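PDB 3GCF: terminal oxygenase component of carbazole 1,9a-dioxygenase from Nocardioides aromaticivorans, which probably dihydroxylates carbazole at its angular position, using electrons that pass through a Rieske [2Fe-2S] cluster to a mononuclear iron. Local coordinates for residues D163-R171 / V314-E322. Numbering follows the deposited sequence.
Sequences DTHLLGIRR and VKTFEVEFE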
loop_
_atom_site.group_PDB
_atom_site.type_symbol
_atom_site.label_atom_id
_atom_site.label_comp_id
_atom_site.label_asym_id
_atom_site.label_seq_id
_atom_site.Cartn_x
_atom_site.Cartn_y
_atom_site.Cartn_z
ATOM N N ASP A 163 30.298 -0.618 37.026
ATOM C CA ASP A 163 30.107 -1.834 37.812
ATOM C C ASP A 163 28.804 -2.547 37.453
ATOM O O ASP A 163 28.190 -3.217 38.289
ATOM C CB ASP A 163 30.128 -1.495 39.305
ATOM C CG ASP A 163 28.976 -0.596 39.714
ATOM O OD1 ASP A 163 28.459 0.144 38.848
ATOM O OD2 ASP A 163 28.596 -0.620 40.906
ATOM N N THR A 164 28.392 -2.405 36.199
ATOM C CA THR A 164 27.171 -3.040 35.729
ATOM C C THR A 164 27.401 -3.673 34.366
ATOM O O THR A 164 28.420 -3.434 33.717
ATOM C CB THR A 164 26.024 -2.018 35.583
ATOM O OG1 THR A 164 26.360 -1.067 34.558
ATOM C CG2 THR A 164 25.782 -1.281 36.903
ATOM N N HIS A 165 26.447 -4.494 33.947
ATOM C CA HIS A 165 26.500 -5.132 32.645
ATOM C C HIS A 165 25.111 -4.954 32.051
ATOM O O HIS A 165 24.115 -4.981 32.778
ATOM C CB HIS A 165 26.826 -6.617 32.763
ATOM C CG HIS A 165 27.234 -7.234 31.463
ATOM N ND1 HIS A 165 28.455 -6.983 30.875
ATOM C CD2 HIS A 165 26.566 -8.048 30.612
ATOM C CE1 HIS A 165 28.521 -7.617 29.716
ATOM N NE2 HIS A 165 27.388 -8.268 29.533
ATOM N N LEU A 166 25.040 -4.761 30.739
ATOM C CA LEU A 166 23.758 -4.556 30.082
ATOM C C LEU A 166 23.508 -5.534 28.948
ATOM O O LEU A 166 24.431 -5.960 28.257
ATOM C CB LEU A 166 23.651 -3.120 29.551
ATOM C CG LEU A 166 23.505 -2.013 30.600
ATOM C CD1 LEU A 166 24.796 -1.876 31.400
ATOM C CD2 LEU A 166 23.161 -0.695 29.916
ATOM N N LEU A 167 22.238 -5.886 28.776
ATOM C CA LEU A 167 21.807 -6.807 27.736
ATOM C C LEU A 167 20.443 -6.333 27.257
ATOM O O LEU A 167 19.607 -5.923 28.061
ATOM C CB LEU A 167 21.695 -8.223 28.300
ATOM C CG LEU A 167 23.010 -8.842 28.779
ATOM C CD1 LEU A 167 22.713 -10.068 29.626
ATOM C CD2 LEU A 167 23.890 -9.195 27.580
ATOM N N GLY A 168 20.220 -6.369 25.950
ATOM C CA GLY A 168 18.937 -5.930 25.439
ATOM C C GLY A 168 18.589 -6.459 24.064
ATOM O O GLY A 168 19.298 -7.287 23.498
ATOM N N ILE A 169 17.467 -5.982 23.539
ATOM C CA ILE A 169 17.000 -6.360 22.215
ATOM C C ILE A 169 16.387 -5.117 21.608
ATOM O O ILE A 169 16.168 -4.122 22.301
ATOM C CB ILE A 169 15.918 -7.459 22.270
ATOM C CG1 ILE A 169 14.735 -6.980 23.122
ATOM C CG2 ILE A 169 16.516 -8.754 22.815
ATOM C CD1 ILE A 169 13.562 -7.920 23.136
ATOM N N ARG A 170 16.125 -5.168 20.308
ATOM C CA ARG A 170 15.513 -4.047 19.609
ATOM C C ARG A 170 14.530 -4.631 18.625
ATOM O O ARG A 170 14.670 -5.783 18.214
ATOM C CB ARG A 170 16.569 -3.218 18.864
ATOM C CG ARG A 170 17.327 -3.969 17.763
ATOM C CD ARG A 170 18.491 -3.121 17.237
ATOM N NE ARG A 170 19.269 -3.786 16.192
ATOM C CZ ARG A 170 19.041 -3.661 14.887
ATOM N NH1 ARG A 170 18.048 -2.896 14.441
ATOM N NH2 ARG A 170 19.823 -4.290 14.018
ATOM N N ARG A 171 13.528 -3.842 18.261
ATOM C CA ARG A 171 12.523 -4.278 17.309
ATOM C C ARG A 171 11.902 -3.024 16.715
ATOM O O ARG A 171 12.010 -1.935 17.285
ATOM C CB ARG A 171 11.444 -5.118 18.005
ATOM C CG ARG A 171 10.387 -4.288 18.735
ATOM C CD ARG A 171 9.401 -5.158 19.506
ATOM N NE ARG A 171 9.861 -5.460 20.857
ATOM C CZ ARG A 171 9.214 -6.256 21.702
ATOM N NH1 ARG A 171 8.081 -6.835 21.330
ATOM N NH2 ARG A 171 9.689 -6.465 22.925
ATOM N N VAL A 314 28.546 -11.588 35.490
ATOM C CA VAL A 314 28.199 -11.288 34.104
ATOM C C VAL A 314 27.595 -12.534 33.471
ATOM O O VAL A 314 26.548 -12.466 32.825
ATOM C CB VAL A 314 29.443 -10.863 33.279
ATOM C CG1 VAL A 314 29.074 -10.710 31.807
ATOM C CG2 VAL A 314 30.001 -9.555 33.809
ATOM N N LYS A 315 28.256 -13.673 33.665
ATOM C CA LYS A 315 27.783 -14.936 33.109
ATOM C C LYS A 315 26.419 -15.330 33.646
ATOM O O LYS A 315 25.565 -15.799 32.899
ATOM C CB LYS A 315 28.791 -16.056 33.385
ATOM C CG LYS A 315 29.715 -16.322 32.215
ATOM C CD LYS A 315 30.309 -15.018 31.693
ATOM C CE LYS A 315 30.757 -15.146 30.248
ATOM N NZ LYS A 315 31.108 -13.811 29.680
ATOM N N THR A 316 26.215 -15.137 34.943
ATOM C CA THR A 316 24.945 -15.473 35.568
ATOM C C THR A 316 23.839 -14.598 34.983
ATOM O O THR A 316 22.734 -15.075 34.740
ATOM C CB THR A 316 25.021 -15.280 37.096
ATOM O OG1 THR A 316 25.990 -16.190 37.632
ATOM C CG2 THR A 316 23.670 -15.543 37.752
ATOM N N PHE A 317 24.142 -13.322 34.750
ATOM C CA PHE A 317 23.168 -12.398 34.175
ATOM C C PHE A 317 22.832 -12.816 32.743
ATOM O O PHE A 317 21.662 -12.927 32.375
ATOM C CB PHE A 317 23.720 -10.967 34.194
ATOM C CG PHE A 317 22.787 -9.938 33.599
ATOM C CD1 PHE A 317 21.407 -10.030 33.780
ATOM C CD2 PHE A 317 23.296 -8.858 32.880
ATOM C CE1 PHE A 317 20.549 -9.059 33.251
ATOM C CE2 PHE A 317 22.457 -7.886 32.349
ATOM C CZ PHE A 317 21.076 -7.984 32.535
ATOM N N GLU A 318 23.859 -13.063 31.938
ATOM C CA GLU A 318 23.640 -13.472 30.559
ATOM C C GLU A 318 22.776 -14.729 30.492
ATOM O O GLU A 318 21.918 -14.846 29.620
ATOM C CB GLU A 318 24.976 -13.708 29.854
ATOM C CG GLU A 318 25.903 -12.513 29.926
ATOM C CD GLU A 318 27.226 -12.742 29.224
ATOM O OE1 GLU A 318 27.821 -13.824 29.413
ATOM O OE2 GLU A 318 27.675 -11.831 28.494
ATOM N N VAL A 319 22.995 -15.663 31.414
ATOM C CA VAL A 319 22.205 -16.895 31.438
ATOM C C VAL A 319 20.742 -16.634 31.799
ATOM O O VAL A 319 19.843 -17.149 31.135
ATOM C CB VAL A 319 22.791 -17.933 32.429
ATOM C CG1 VAL A 319 21.824 -19.109 32.592
ATOM C CG2 VAL A 319 24.139 -18.441 31.909
ATOM N N GLU A 320 20.485 -15.845 32.840
ATOM C CA GLU A 320 19.093 -15.579 33.191
ATOM C C GLU A 320 18.400 -14.691 32.161
ATOM O O GLU A 320 17.180 -14.748 32.013
ATOM C CB GLU A 320 18.961 -14.989 34.604
ATOM C CG GLU A 320 20.018 -13.994 35.009
ATOM C CD GLU A 320 19.823 -13.495 36.435
ATOM O OE1 GLU A 320 19.578 -14.333 37.337
ATOM O OE2 GLU A 320 19.920 -12.266 36.651
ATOM N N PHE A 321 19.169 -13.880 31.439
ATOM C CA PHE A 321 18.584 -13.038 30.405
ATOM C C PHE A 321 18.011 -13.961 29.326
ATOM O O PHE A 321 16.871 -13.796 28.891
ATOM C CB PHE A 321 19.640 -12.129 29.776
ATOM C CG PHE A 321 19.085 -11.172 28.756
ATOM C CD1 PHE A 321 18.386 -10.039 29.154
ATOM C CD2 PHE A 321 19.251 -11.413 27.393
ATOM C CE1 PHE A 321 17.858 -9.152 28.216
ATOM C CE2 PHE A 321 18.729 -10.534 26.442
ATOM C CZ PHE A 321 18.031 -9.399 26.855
ATOM N N GLU A 322 18.814 -14.941 28.917
ATOM C CA GLU A 322 18.427 -15.910 27.890
ATOM C C GLU A 322 17.301 -16.848 28.325
ATOM O O GLU A 322 16.395 -17.148 27.552
ATOM C CB GLU A 322 19.650 -16.736 27.494
ATOM C CG GLU A 322 19.370 -17.959 26.620
ATOM C CD GLU A 322 18.834 -17.600 25.251
ATOM O OE1 GLU A 322 19.377 -16.665 24.621
ATOM O OE2 GLU A 322 17.874 -18.260 24.796
HETATM O O HOH W 1 27.351 -9.391 26.846
#
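Leu-167 packs between two phenylalanines of helix 311-331. Its CD1 methyl lies over one face of the Phe-317 ring, offset toward the rim, 3.5 Å from CE2 of that residue. Its CB sits over the centre of the Phe-321 ring, 3.8 Å from the centroid and 7° off the normal. Both are CH-pi contacts. CD1 of Leu-167 also meets CB of Phe-321 at 3.7 Å. Phe-321 has CG anti to its backbone N (chi1 -176°), which carries the ring out to the strand, its CZ 3.8 Å from the backbone N of Gly-168. An alanine at Phe-321 would remove this ring and would probably leave a gap beside Leu-167 and Gly-168. Phe-317 also touches Leu-284. At His-165 the packing is still close, with CG1 of Val-314 over the centre of one imidazole face.

Strand 164-173 is the outermost strand, within this chain, of the antiparallel sheet in the catalytic domain, which belongs to the Bet v 1-like clan. It pairs with strand 298-307, and the chain then continues into helix 311-331. Over residues 164-171 and 314-322 the axes come within 9.4 Å, with 21° between their directions.

The looser, partly exposed side begins at NE2 of His-165 and Glu-318, beside exposed Lys-315. NE2 of His-165 stands 3.7 Å from OE2 of Glu-318, with no direct hydrogen bond. A water in the imidazole plane bridges them, donating to OE2. Lys-315 NZ forms a salt bridge with OE1 of Glu-318 through a weak hydrogen bond, so the two carboxylate oxygens have different partners.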